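Local structure of malate Synthase (Haloferax volcanii, 3OYZ) at residues Y339-M343 against D344-D348. The protein catalyses the magnesium-dependent condensation of acetyl-CoA with glyoxylate and hydrolysis of the malyl-CoA intermediate to give malate and CoA in the glyoxylate cycle. Residues are numbered along the deposited sequence; the frame is centred on the assembly and turned at random.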
loop_
_atom_site.group_PDB
_atom_site.type_symbol
_atom_site.label_atom_id
_atom_site.label_comp_id
_atom_site.label_asym_id
_atom_site.label_seq_id
_atom_site.Cartn_x
_atom_site.Cartn_y
_atom_site.Cartn_z
ATOM N N TYR A 339 -6.071 27.505 4.108
ATOM C CA TYR A 339 -5.169 28.249 4.937
ATOM C C TYR A 339 -3.961 27.387 5.317
ATOM O O TYR A 339 -4.091 26.168 5.519
ATOM C CB TYR A 339 -5.930 28.613 6.199
ATOM C CG TYR A 339 -5.147 29.522 7.065
ATOM C CD1 TYR A 339 -4.680 30.740 6.557
ATOM C CD2 TYR A 339 -4.890 29.209 8.392
ATOM C CE1 TYR A 339 -3.979 31.633 7.336
ATOM C CE2 TYR A 339 -4.176 30.082 9.181
ATOM C CZ TYR A 339 -3.738 31.293 8.637
ATOM O OH TYR A 339 -3.024 32.205 9.365
ATOM N N VAL A 340 -2.809 28.024 5.484
ATOM C CA VAL A 340 -1.553 27.361 5.800
ATOM C C VAL A 340 -1.067 28.042 7.059
ATOM O O VAL A 340 -0.412 29.087 6.988
ATOM C CB VAL A 340 -0.518 27.510 4.671
ATOM C CG1 VAL A 340 0.870 27.020 5.107
ATOM C CG2 VAL A 340 -0.947 26.736 3.446
ATOM N N PRO A 341 -1.363 27.441 8.220
ATOM C CA PRO A 341 -1.117 28.127 9.473
ATOM C C PRO A 341 0.355 28.219 9.847
ATOM O O PRO A 341 1.202 27.471 9.365
ATOM C CB PRO A 341 -1.907 27.295 10.484
ATOM C CG PRO A 341 -1.919 25.942 9.891
ATOM C CD PRO A 341 -2.068 26.163 8.426
ATOM N N SER A 342 0.648 29.196 10.697
ATOM C CA SER A 342 2.001 29.549 11.079
ATOM C C SER A 342 2.194 28.739 12.354
ATOM O O SER A 342 1.216 28.226 12.906
ATOM C CB SER A 342 1.998 31.032 11.485
ATOM O OG SER A 342 1.313 31.206 12.728
ATOM N N MET A 343 3.410 28.704 12.886
ATOM C CA MET A 343 3.577 28.088 14.198
ATOM C C MET A 343 2.659 28.672 15.280
ATOM O O MET A 343 2.048 27.927 16.063
ATOM C CB MET A 343 5.041 28.090 14.648
ATOM C CG MET A 343 5.219 27.176 15.874
ATOM S SD MET A 343 6.873 26.496 16.118
ATOM C CE MET A 343 7.904 27.950 16.305
ATOM N N ASP A 344 2.532 30.000 15.300
ATOM C CA ASP A 344 1.562 30.692 16.159
ATOM C C ASP A 344 0.105 30.290 15.995
ATOM O O ASP A 344 -0.609 30.093 16.975
ATOM C CB ASP A 344 1.666 32.203 15.946
ATOM C CG ASP A 344 2.442 32.875 17.051
ATOM O OD1 ASP A 344 2.184 32.549 18.236
ATOM O OD2 ASP A 344 3.295 33.725 16.712
ATOM N N ASP A 345 -0.348 30.193 14.750
ATOM C CA ASP A 345 -1.698 29.713 14.472
ATOM C C ASP A 345 -2.002 28.337 15.095
ATOM O O ASP A 345 -3.047 28.144 15.734
ATOM C CB ASP A 345 -1.913 29.657 12.961
ATOM C CG ASP A 345 -2.010 31.029 12.334
ATOM O OD1 ASP A 345 -2.737 31.885 12.895
ATOM O OD2 ASP A 345 -1.366 31.231 11.279
ATOM N N ILE A 346 -1.066 27.400 14.920
ATOM C CA ILE A 346 -1.188 26.045 15.476
ATOM C C ILE A 346 -1.416 26.009 16.998
ATOM O O ILE A 346 -2.407 25.426 17.477
ATOM C CB ILE A 346 0.002 25.124 15.075
ATOM C CG1 ILE A 346 -0.116 24.735 13.594
ATOM C CG2 ILE A 346 -0.013 23.889 15.945
ATOM C CD1 ILE A 346 1.212 24.666 12.901
ATOM N N VAL A 347 -0.530 26.659 17.740
ATOM C CA VAL A 347 -0.768 26.831 19.170
ATOM C C VAL A 347 -2.143 27.447 19.515
ATOM O O VAL A 347 -2.803 27.012 20.466
ATOM C CB VAL A 347 0.324 27.755 19.741
ATOM C CG1 VAL A 347 0.167 27.864 21.254
ATOM C CG2 VAL A 347 1.728 27.309 19.253
ATOM N N ASP A 348 -2.581 28.437 18.742
ATOM C CA ASP A 348 -3.879 29.069 18.966
ATOM C C ASP A 348 -5.019 28.045 18.845
ATOM O O ASP A 348 -5.899 27.978 19.729
ATOM C CB ASP A 348 -4.135 30.204 17.942
ATOM C CG ASP A 348 -3.351 31.507 18.229
ATOM O OD1 ASP A 348 -2.756 31.619 19.320
ATOM O OD2 ASP A 348 -3.307 32.416 17.354
#
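Ser342 and Asp345 trade side-chain and backbone bonds in a capping box at the start of helix 343-358. Ser342, the N-cap, accepts from Asp345 N at its OG (2.8 Å, N-H...O 170°). In return Asp345 OD2 takes Ser342 N at 2.9 Å through its anti lone pair. With CG beside its own backbone N (chi1 -71°), the Asp345 carboxylate folds back over the preceding loop. There Asp345 OD2 also lies 2.7 Å from Tyr339 OH, at the ring edge, the ring and carboxylate planes 67° apart. Next to these bonds, Pro341 CB packs on Asp345 CB at 3.4 Å. An alanine in place of Asp345 would probably leave Ser342 N without its carboxylate acceptor and take away the carboxylate beside Tyr339 OH. Farther out, Met343 packs against helices 397-408 and 422-428, and Asp344 and Asp348 both form salt bridges with Arg427. On the loop side, Tyr339 continues an antiparallel sheet into a second subunit, its ring meeting Trp279 of that chain, which places the cap beside the subunit interface. The first helical turn closes as Ile346 N donates to Ser342 O at 3.2 Å, nearly in line with the carbonyl bond.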